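Local coordinates for protein P47 (Clostridium botulinum, PDB 6EKT) that may form part of a progenitor complex that protects botulinum neurotoxin in the host gut, and resembles tubular lipid-binding proteins in its fold, at residues E44-N49 against D69-I74; S79-I84 against D138-V143; K125-N130 against F194-Y199. One frame throughout, in Å; residues are numbered along the deposited sequence.

Contact 1: E44-N49 against D69-I74; sequences EYITKN and DNWEII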
loop_
_atom_site.group_PDB
_atom_site.type_symbol
_atom_site.label_atom_id
_atom_site.label_comp_id
_atom_site.label_asym_id
_atom_site.label_seq_id
_atom_site.Cartn_x
_atom_site.Cartn_y
_atom_site.Cartn_z
ATOM N N GLU A 44 -19.118 13.696 12.637
ATOM C CA GLU A 44 -20.389 12.958 12.748
ATOM C C GLU A 44 -20.435 12.196 14.073
ATOM O O GLU A 44 -21.442 12.240 14.771
ATOM C CB GLU A 44 -20.597 11.993 11.560
ATOM C CG GLU A 44 -20.939 12.670 10.232
ATOM C CD GLU A 44 -20.748 11.802 8.986
ATOM O OE1 GLU A 44 -19.983 10.797 8.989
ATOM O OE2 GLU A 44 -21.352 12.156 7.955
ATOM N N TYR A 45 -19.326 11.544 14.432
ATOM C CA TYR A 45 -19.245 10.757 15.661
ATOM C C TYR A 45 -19.445 11.609 16.909
ATOM O O TYR A 45 -20.185 11.204 17.801
ATOM C CB TYR A 45 -17.909 10.019 15.769
ATOM C CG TYR A 45 -17.814 9.074 16.950
ATOM C CD1 TYR A 45 -18.206 7.734 16.830
ATOM C CD2 TYR A 45 -17.327 9.512 18.197
ATOM C CE1 TYR A 45 -18.111 6.858 17.911
ATOM C CE2 TYR A 45 -17.239 8.642 19.278
ATOM C CZ TYR A 45 -17.629 7.318 19.124
ATOM O OH TYR A 45 -17.542 6.456 20.188
ATOM N N ILE A 46 -18.752 12.752 16.981
ATOM C CA ILE A 46 -18.890 13.693 18.109
ATOM C C ILE A 46 -20.311 14.290 18.222
ATOM O O ILE A 46 -20.900 14.299 19.318
ATOM C CB ILE A 46 -17.774 14.781 18.115
ATOM C CG1 ILE A 46 -16.377 14.141 18.279
ATOM C CG2 ILE A 46 -17.991 15.828 19.213
ATOM C CD1 ILE A 46 -16.158 13.318 19.542
ATOM N N THR A 47 -20.838 14.783 17.102
ATOM C CA THR A 47 -22.211 15.314 17.029
ATOM C C THR A 47 -23.275 14.262 17.392
ATOM O O THR A 47 -24.089 14.501 18.290
ATOM C CB THR A 47 -22.498 15.962 15.646
ATOM O OG1 THR A 47 -21.563 17.025 15.417
ATOM C CG2 THR A 47 -23.937 16.520 15.554
ATOM N N LYS A 48 -23.252 13.106 16.719
ATOM C CA LYS A 48 -24.304 12.080 16.877
ATOM C C LYS A 48 -24.396 11.519 18.305
ATOM O O LYS A 48 -25.475 11.122 18.753
ATOM C CB LYS A 48 -24.126 10.933 15.871
ATOM C CG LYS A 48 -25.438 10.272 15.473
ATOM C CD LYS A 48 -25.279 8.860 14.926
ATOM C CE LYS A 48 -26.637 8.169 14.955
ATOM N NZ LYS A 48 -26.604 6.800 14.365
ATOM N N ASN A 49 -23.267 11.497 19.012
ATOM C CA ASN A 49 -23.215 10.907 20.348
ATOM C C ASN A 49 -23.337 11.928 21.491
ATOM O O ASN A 49 -23.386 11.536 22.669
ATOM C CB ASN A 49 -21.959 10.042 20.500
ATOM C CG ASN A 49 -22.091 8.696 19.816
ATOM O OD1 ASN A 49 -22.816 7.820 20.284
ATOM N ND2 ASN A 49 -21.375 8.518 18.711
ATOM N N ASP A 69 -18.254 20.966 20.950
ATOM C CA ASP A 69 -18.677 21.415 19.626
ATOM C C ASP A 69 -18.367 20.334 18.575
ATOM O O ASP A 69 -19.251 19.927 17.810
ATOM C CB ASP A 69 -17.934 22.713 19.286
ATOM C CG ASP A 69 -18.800 23.726 18.573
ATOM O OD1 ASP A 69 -19.030 23.566 17.359
ATOM O OD2 ASP A 69 -19.232 24.700 19.228
ATOM N N ASN A 70 -17.116 19.864 18.586
ATOM C CA ASN A 70 -16.550 18.969 17.575
ATOM C C ASN A 70 -15.190 18.489 18.086
ATOM O O ASN A 70 -14.676 19.049 19.054
ATOM C CB ASN A 70 -16.355 19.724 16.258
ATOM C CG ASN A 70 -16.061 18.793 15.103
ATOM O OD1 ASN A 70 -16.238 17.586 15.226
ATOM N ND2 ASN A 70 -15.604 19.342 13.986
ATOM N N TRP A 71 -14.633 17.446 17.464
ATOM C CA TRP A 71 -13.192 17.144 17.561
ATOM C C TRP A 71 -12.690 17.147 16.126
ATOM O O TRP A 71 -13.351 16.592 15.242
ATOM C CB TRP A 71 -12.909 15.778 18.191
ATOM C CG TRP A 71 -13.083 15.654 19.678
ATOM C CD1 TRP A 71 -13.762 16.504 20.526
ATOM C CD2 TRP A 71 -12.621 14.573 20.491
ATOM N NE1 TRP A 71 -13.713 16.031 21.819
ATOM C CE2 TRP A 71 -13.033 14.843 21.826
ATOM C CE3 TRP A 71 -11.885 13.403 20.227
ATOM C CZ2 TRP A 71 -12.727 13.989 22.893
ATOM C CZ3 TRP A 71 -11.594 12.545 21.284
ATOM C CH2 TRP A 71 -12.009 12.850 22.608
ATOM N N GLU A 72 -11.545 17.778 15.878
ATOM C CA GLU A 72 -11.011 17.922 14.520
ATOM C C GLU A 72 -9.508 17.708 14.514
ATOM O O GLU A 72 -8.784 18.365 15.271
ATOM C CB GLU A 72 -11.338 19.308 13.950
ATOM C CG GLU A 72 -10.727 19.590 12.575
ATOM C CD GLU A 72 -10.735 21.066 12.170
ATOM O OE1 GLU A 72 -11.114 21.932 12.987
ATOM O OE2 GLU A 72 -10.359 21.371 11.016
ATOM N N ILE A 73 -9.056 16.792 13.660
ATOM C CA ILE A 73 -7.636 16.511 13.453
ATOM C C ILE A 73 -7.019 17.678 12.701
ATOM O O ILE A 73 -7.623 18.205 11.776
ATOM C CB ILE A 73 -7.414 15.206 12.633
ATOM C CG1 ILE A 73 -8.110 14.020 13.313
ATOM C CG2 ILE A 73 -5.915 14.921 12.408
ATOM C CD1 ILE A 73 -8.384 12.863 12.371
ATOM N N ILE A 74 -5.824 18.081 13.130
ATOM C CA ILE A 74 -5.039 19.121 12.465
ATOM C C ILE A 74 -3.609 18.611 12.275
ATOM O O ILE A 74 -3.235 17.584 12.852
ATOM C CB ILE A 74 -5.080 20.481 13.245
ATOM C CG1 ILE A 74 -4.472 20.362 14.660
ATOM C CG2 ILE A 74 -6.511 21.030 13.286
ATOM C CD1 ILE A 74 -4.379 21.674 15.432
#
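The carbonyl O of Tyr45 takes a side-chain bond and a weak backbone bond from Asn49, on helix 35-49, where Ile46 leans out onto Trp71 of the chain that leads into strand 72-74. Asn49 ND2 gives the shorter bond, 3.1 Å to Tyr45 O, lying in the carbonyl plane on a lone pair; Asn49 N adds the weak one. The same ND2 lies 3.7 Å above the plane of the Tyr45 ring, over its centre, and the phenol OH bonds to Ser174 N. Ile46 carries the crossing. With CG1 anti to its carbonyl carbon (chi1 -62°) and a further bend at chi2, its CD1 comes down over one face of the indole, 3.9 Å from the centroid of the five-membered ring and only 12° off the normal, a CH-pi contact. CG1 rests at 3.8 Å from Trp71 CB, and the other branch, CG2, meets Asn70 CA at 3.8 Å. A branched aliphatic residue suits this place because it serves ring and backbone at once. Between 44-49 and 69-71 the contact thus rests on dispersion and CH-pi packing, at the price of burying Trp71 N without a hydrogen-bonding partner, while Ile73 N, farther along, bonds to Asn39 OD1 of the same helix.

Contact 2: S79-I84 against D138-V143; sequences SNFLRI and DIKIIV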
loop_
_atom_site.group_PDB
_atom_site.type_symbol
_atom_site.label_atom_id
_atom_site.label_comp_id
_atom_site.label_asym_id
_atom_site.label_seq_id
_atom_site.Cartn_x
_atom_site.Cartn_y
_atom_site.Cartn_z
ATOM N N SER A 79 4.678 11.601 14.946
ATOM C CA SER A 79 4.646 10.154 14.946
ATOM C C SER A 79 3.294 9.468 15.086
ATOM O O SER A 79 2.482 9.596 14.204
ATOM C CB SER A 79 5.645 9.610 15.981
ATOM O OG SER A 79 5.212 9.755 17.291
ATOM N N ASN A 80 3.096 8.794 16.215
ATOM C CA ASN A 80 1.911 8.053 16.499
ATOM C C ASN A 80 0.850 8.780 17.307
ATOM O O ASN A 80 0.079 8.177 17.929
ATOM C CB ASN A 80 2.238 6.716 17.125
ATOM C CG ASN A 80 3.176 6.839 18.280
ATOM O OD1 ASN A 80 2.975 7.637 19.130
ATOM N ND2 ASN A 80 4.194 6.018 18.314
ATOM N N PHE A 81 0.903 10.085 17.314
ATOM C CA PHE A 81 -0.144 10.935 17.898
ATOM C C PHE A 81 -0.923 11.609 16.783
ATOM O O PHE A 81 -0.357 11.961 15.740
ATOM C CB PHE A 81 0.471 12.064 18.754
ATOM C CG PHE A 81 1.041 11.614 20.064
ATOM C CD1 PHE A 81 2.383 11.210 20.156
ATOM C CD2 PHE A 81 0.256 11.637 21.224
ATOM C CE1 PHE A 81 2.917 10.819 21.379
ATOM C CE2 PHE A 81 0.782 11.234 22.444
ATOM C CZ PHE A 81 2.116 10.823 22.519
ATOM N N LEU A 82 -2.213 11.833 17.019
ATOM C CA LEU A 82 -2.955 12.815 16.242
ATOM C C LEU A 82 -3.061 14.105 17.031
ATOM O O LEU A 82 -3.386 14.070 18.223
ATOM C CB LEU A 82 -4.379 12.331 15.939
ATOM C CG LEU A 82 -4.639 11.236 14.927
ATOM C CD1 LEU A 82 -6.142 11.039 14.829
ATOM C CD2 LEU A 82 -4.063 11.562 13.554
ATOM N N ARG A 83 -2.798 15.230 16.371
ATOM C CA ARG A 83 -3.099 16.543 16.955
ATOM C C ARG A 83 -4.555 16.920 16.660
ATOM O O ARG A 83 -5.001 16.799 15.519
ATOM C CB ARG A 83 -2.143 17.615 16.440
ATOM C CG ARG A 83 -2.180 18.866 17.313
ATOM C CD ARG A 83 -1.146 19.879 16.898
ATOM N NE ARG A 83 0.233 19.495 17.236
ATOM C CZ ARG A 83 1.299 20.243 16.951
ATOM N NH1 ARG A 83 1.158 21.408 16.326
ATOM N NH2 ARG A 83 2.512 19.830 17.278
ATOM N N ILE A 84 -5.296 17.345 17.688
ATOM C CA ILE A 84 -6.736 17.588 17.553
ATOM C C ILE A 84 -7.190 18.845 18.291
ATOM O O ILE A 84 -6.619 19.199 19.340
ATOM C CB ILE A 84 -7.602 16.376 17.984
ATOM C CG1 ILE A 84 -7.405 16.034 19.474
ATOM C CG2 ILE A 84 -7.360 15.177 17.049
ATOM C CD1 ILE A 84 -8.503 15.161 20.060
ATOM N N ASP A 138 -0.104 9.808 26.897
ATOM C CA ASP A 138 -0.906 9.445 25.725
ATOM C C ASP A 138 -1.851 10.558 25.355
ATOM O O ASP A 138 -2.289 10.619 24.210
ATOM C CB ASP A 138 -1.651 8.140 25.942
ATOM C CG ASP A 138 -0.734 6.926 25.847
ATOM O OD1 ASP A 138 0.464 7.086 25.543
ATOM O OD2 ASP A 138 -1.227 5.805 26.081
ATOM N N ILE A 139 -2.146 11.424 26.329
ATOM C CA ILE A 139 -2.782 12.716 26.094
ATOM C C ILE A 139 -1.791 13.802 26.486
ATOM O O ILE A 139 -1.288 13.796 27.611
ATOM C CB ILE A 139 -4.070 12.922 26.922
ATOM C CG1 ILE A 139 -5.077 11.798 26.660
ATOM C CG2 ILE A 139 -4.697 14.291 26.617
ATOM C CD1 ILE A 139 -6.149 11.685 27.732
ATOM N N LYS A 140 -1.548 14.718 25.549
ATOM C CA LYS A 140 -0.722 15.900 25.764
ATOM C C LYS A 140 -1.562 17.120 25.494
ATOM O O LYS A 140 -2.361 17.131 24.553
ATOM C CB LYS A 140 0.500 15.930 24.844
ATOM C CG LYS A 140 1.437 14.734 24.974
ATOM C CD LYS A 140 2.692 14.915 24.125
ATOM C CE LYS A 140 2.385 14.756 22.648
ATOM N NZ LYS A 140 3.545 15.062 21.754
ATOM N N ILE A 141 -1.390 18.142 26.332
ATOM C CA ILE A 141 -1.981 19.443 26.078
ATOM C C ILE A 141 -0.982 20.288 25.296
ATOM O O ILE A 141 0.109 20.606 25.786
ATOM C CB ILE A 141 -2.440 20.138 27.389
ATOM C CG1 ILE A 141 -3.489 19.253 28.087
ATOM C CG2 ILE A 141 -2.971 21.544 27.098
ATOM C CD1 ILE A 141 -3.841 19.662 29.504
ATOM N N ILE A 142 -1.362 20.632 24.072
ATOM C CA ILE A 142 -0.556 21.490 23.209
ATOM C C ILE A 142 -0.839 22.954 23.541
ATOM O O ILE A 142 0.092 23.683 23.869
ATOM C CB ILE A 142 -0.759 21.148 21.704
ATOM C CG1 ILE A 142 -0.533 19.649 21.450
ATOM C CG2 ILE A 142 0.147 21.989 20.801
ATOM C CD1 ILE A 142 0.805 19.081 21.933
ATOM N N VAL A 143 -2.112 23.361 23.472
ATOM C CA VAL A 143 -2.572 24.720 23.805
ATOM C C VAL A 143 -3.853 24.593 24.627
ATOM O O VAL A 143 -4.801 23.918 24.220
ATOM C CB VAL A 143 -2.865 25.588 22.544
ATOM C CG1 VAL A 143 -3.172 27.032 22.933
ATOM C CG2 VAL A 143 -1.702 25.565 21.557
#
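On one face of an antiparallel sheet, strands 81-88 and 124-141 are next-but-one neighbours, and Phe81 and Lys140 reach each other over the intervening strand 108-118. The other face carries Ile139 and Ile141, which pack on helix 152-168, so this is the side of the sheet turned away from that helix. The lysine chain bends at chi3 (-73°), which lays its end across the phenyl ring: CE stands 3.8 Å above the ring plane, over its centre, and NZ follows at 4.3 Å from the centroid of the Phe81 ring, 11° off the normal. The pair therefore combines a CH-pi contact with a cation-pi interaction. The edge of the same ring is used too, since Phe81 CE2 comes within 3.6 Å of Asp138 O, which lies near the ring plane. Further along, Ile142 spreads CG2 over one face of the Arg83 guanidinium, and Ile142 CG1 approaches Arg83 NE to 4.3 Å. The chain turns a corner at Ile142, and Ile142 and Val143 both face Val108, a classic beta bulge. Lysine and arginine suit this surface: their long aliphatic stems pack while their charged ends reach the carboxylate of Glu110. That residue, on the middle strand, forms a salt bridge with each, through OE2 to Lys140 NZ and OE1 to Arg83 NE. One carboxylate thus ties together two cations whose nearest charged atoms, Arg83 NH2 and Lys140 NZ, are 6.6 Å apart, and its field probably favours the charged form of Lys140 above the ring.

Contact 3: K125-N130 against F194-Y199; sequences KELKFN and FKFVYY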
loop_
_atom_site.group_PDB
_atom_site.type_symbol
_atom_site.label_atom_id
_atom_site.label_comp_id
_atom_site.label_asym_id
_atom_site.label_seq_id
_atom_site.Cartn_x
_atom_site.Cartn_y
_atom_site.Cartn_z
ATOM N N LYS A 125 -8.306 -6.103 14.235
ATOM C CA LYS A 125 -7.766 -5.071 15.128
ATOM C C LYS A 125 -8.384 -3.720 14.748
ATOM O O LYS A 125 -8.818 -3.522 13.609
ATOM C CB LYS A 125 -6.227 -5.046 15.077
ATOM C CG LYS A 125 -5.552 -6.418 15.188
ATOM C CD LYS A 125 -5.717 -7.051 16.560
ATOM C CE LYS A 125 -5.149 -8.456 16.578
ATOM N NZ LYS A 125 -5.662 -9.183 17.783
ATOM N N GLU A 126 -8.481 -2.804 15.704
ATOM C CA GLU A 126 -9.034 -1.485 15.421
ATOM C C GLU A 126 -8.085 -0.383 15.873
ATOM O O GLU A 126 -7.589 -0.420 16.992
ATOM C CB GLU A 126 -10.382 -1.326 16.107
ATOM C CG GLU A 126 -11.447 -2.256 15.545
ATOM C CD GLU A 126 -12.712 -2.291 16.380
ATOM O OE1 GLU A 126 -12.653 -2.018 17.599
ATOM O OE2 GLU A 126 -13.767 -2.604 15.796
ATOM N N LEU A 127 -7.830 0.573 14.982
ATOM C CA LEU A 127 -7.024 1.748 15.286
ATOM C C LEU A 127 -7.958 2.762 15.918
ATOM O O LEU A 127 -8.936 3.204 15.293
ATOM C CB LEU A 127 -6.347 2.296 14.016
ATOM C CG LEU A 127 -5.413 3.517 14.105
ATOM C CD1 LEU A 127 -4.162 3.215 14.913
ATOM C CD2 LEU A 127 -5.062 3.999 12.701
ATOM N N LYS A 128 -7.675 3.073 17.183
ATOM C CA LYS A 128 -8.500 3.946 18.003
ATOM C C LYS A 128 -7.603 4.878 18.832
ATOM O O LYS A 128 -6.415 4.590 19.042
ATOM C CB LYS A 128 -9.359 3.138 18.997
ATOM C CG LYS A 128 -10.401 2.205 18.398
ATOM C CD LYS A 128 -11.412 1.806 19.463
ATOM C CE LYS A 128 -10.957 0.593 20.264
ATOM N NZ LYS A 128 -12.067 0.136 21.151
ATOM N N PHE A 129 -8.191 5.976 19.310
ATOM C CA PHE A 129 -7.568 6.790 20.364
ATOM C C PHE A 129 -7.161 5.944 21.567
ATOM O O PHE A 129 -7.912 5.065 22.007
ATOM C CB PHE A 129 -8.538 7.857 20.868
ATOM C CG PHE A 129 -8.680 9.051 19.966
ATOM C CD1 PHE A 129 -7.578 9.847 19.642
ATOM C CD2 PHE A 129 -9.925 9.407 19.472
ATOM C CE1 PHE A 129 -7.718 10.962 18.821
ATOM C CE2 PHE A 129 -10.076 10.529 18.663
ATOM C CZ PHE A 129 -8.969 11.310 18.351
ATOM N N ASN A 130 -5.981 6.232 22.103
ATOM C CA ASN A 130 -5.543 5.662 23.364
ATOM C C ASN A 130 -5.237 6.802 24.336
ATOM O O ASN A 130 -4.258 7.534 24.165
ATOM C CB ASN A 130 -4.312 4.775 23.163
ATOM C CG ASN A 130 -3.928 4.013 24.410
ATOM O OD1 ASN A 130 -4.551 4.148 25.470
ATOM N ND2 ASN A 130 -2.876 3.226 24.302
ATOM N N PHE A 194 2.482 -4.009 12.357
ATOM C CA PHE A 194 1.930 -2.777 11.803
ATOM C C PHE A 194 2.125 -1.602 12.754
ATOM O O PHE A 194 2.186 -1.788 13.973
ATOM C CB PHE A 194 0.440 -2.949 11.408
ATOM C CG PHE A 194 -0.317 -3.929 12.273
ATOM C CD1 PHE A 194 -0.910 -3.513 13.465
ATOM C CD2 PHE A 194 -0.435 -5.279 11.902
ATOM C CE1 PHE A 194 -1.613 -4.417 14.265
ATOM C CE2 PHE A 194 -1.132 -6.189 12.704
ATOM C CZ PHE A 194 -1.719 -5.758 13.888
ATOM N N LYS A 195 2.238 -0.415 12.166
ATOM C CA LYS A 195 2.502 0.841 12.867
ATOM C C LYS A 195 1.622 1.933 12.276
ATOM O O LYS A 195 1.394 1.959 11.064
ATOM C CB LYS A 195 3.963 1.247 12.641
ATOM C CG LYS A 195 4.572 2.054 13.788
ATOM C CD LYS A 195 5.882 2.757 13.415
ATOM C CE LYS A 195 6.925 1.758 12.925
ATOM N NZ LYS A 195 8.356 2.176 13.027
ATOM N N PHE A 196 1.159 2.852 13.122
ATOM C CA PHE A 196 0.504 4.085 12.658
ATOM C C PHE A 196 1.483 5.264 12.583
ATOM O O PHE A 196 2.310 5.446 13.486
ATOM C CB PHE A 196 -0.699 4.466 13.561
ATOM C CG PHE A 196 -1.149 5.895 13.373
ATOM C CD1 PHE A 196 -1.835 6.276 12.217
ATOM C CD2 PHE A 196 -0.815 6.878 14.315
ATOM C CE1 PHE A 196 -2.215 7.607 12.005
ATOM C CE2 PHE A 196 -1.190 8.216 14.111
ATOM C CZ PHE A 196 -1.885 8.575 12.951
ATOM N N VAL A 197 1.377 6.077 11.525
ATOM C CA VAL A 197 2.220 7.270 11.360
ATOM C C VAL A 197 1.388 8.374 10.736
ATOM O O VAL A 197 0.699 8.118 9.747
ATOM C CB VAL A 197 3.431 7.000 10.411
ATOM C CG1 VAL A 197 4.369 8.203 10.361
ATOM C CG2 VAL A 197 4.225 5.807 10.884
ATOM N N TYR A 198 1.445 9.587 11.312
ATOM C CA TYR A 198 0.791 10.765 10.715
ATOM C C TYR A 198 1.796 11.500 9.858
ATOM O O TYR A 198 2.939 11.621 10.254
ATOM C CB TYR A 198 0.241 11.723 11.792
ATOM C CG TYR A 198 -0.616 12.835 11.208
ATOM C CD1 TYR A 198 -0.056 14.053 10.789
ATOM C CD2 TYR A 198 -1.984 12.646 11.026
ATOM C CE1 TYR A 198 -0.854 15.053 10.230
ATOM C CE2 TYR A 198 -2.779 13.633 10.470
ATOM C CZ TYR A 198 -2.216 14.830 10.084
ATOM O OH TYR A 198 -3.041 15.776 9.525
ATOM N N TYR A 199 1.368 12.005 8.701
ATOM C CA TYR A 199 2.269 12.661 7.748
ATOM C C TYR A 199 1.701 13.995 7.292
ATOM O O TYR A 199 0.522 14.068 6.939
ATOM C CB TYR A 199 2.489 11.747 6.516
ATOM C CG TYR A 199 3.334 12.347 5.400
ATOM C CD1 TYR A 199 2.736 13.100 4.373
ATOM C CD2 TYR A 199 4.724 12.147 5.353
ATOM C CE1 TYR A 199 3.488 13.643 3.339
ATOM C CE2 TYR A 199 5.492 12.699 4.318
ATOM C CZ TYR A 199 4.866 13.444 3.313
ATOM O OH TYR A 199 5.598 13.986 2.276
#
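Leu127 and Phe196 meet at about a right angle, each using two atoms: Leu127 CD1 touches Phe196 CB at 3.9 Å, and Leu127 CD2 touches Phe196 CD1 at 4.0 Å. Having CG anti to the backbone N (chi1 -178°) extends the leucine toward the facing strand, where its forked end can straddle the root and the ring of the phenylalanine. Two residues earlier on both strands, Lys125 offers its CG to Phe194 CZ at 4.1 Å. The lysine then bends at chi2 (-68°) and takes its ammonium group off to Asn117 OD1, so that only the aliphatic part of the chain serves the ring. In the next shell, Phe115 meets Phe194 edge-to-face, Leu113 packs on Leu127, and Leu82 and Leu209 pack on Phe196. The backbone N of Tyr198 stands 3.8 Å above the Phe196 ring plane, toward its rim. Strand 124-141 is fixed in turn by backbone bonds, Lys125 with Leu180 and Leu127 with Ala178. Large apolar groups suit a seam like this, where 125-130 and 194-199, strands of two different antiparallel sheets, meet through their side chains. This is side-chain packing between two sheets, within an elongated protein whose fold resembles the TULIP superfamily.

All three contacts reach the antiparallel sheet that contains strands 72-74, 81-88 and 124-141, and their centres lie close together: contacts 2 and 3 about 13 Å apart, contacts 1 and 2 about 16 Å, contacts 1 and 3 about 18 Å. Contact 1 brings helix 35-49 to the loop that leads into strand 72-74, one of the sheet's two outermost strands; that strand joins contact 2 through a probable hydrogen bond of 2.8 Å from Ile74 N to Arg83 O. Contacts 2 and 3 share strand 124-141 and interleave along the chain; a probable hydrogen bond of 3.1 Å links Ser79 O and Tyr198 N. Aromatic packing, Trp71 CZ3 to Phe129 CE2 at 3.6 Å, connects contact 1 with 125-130.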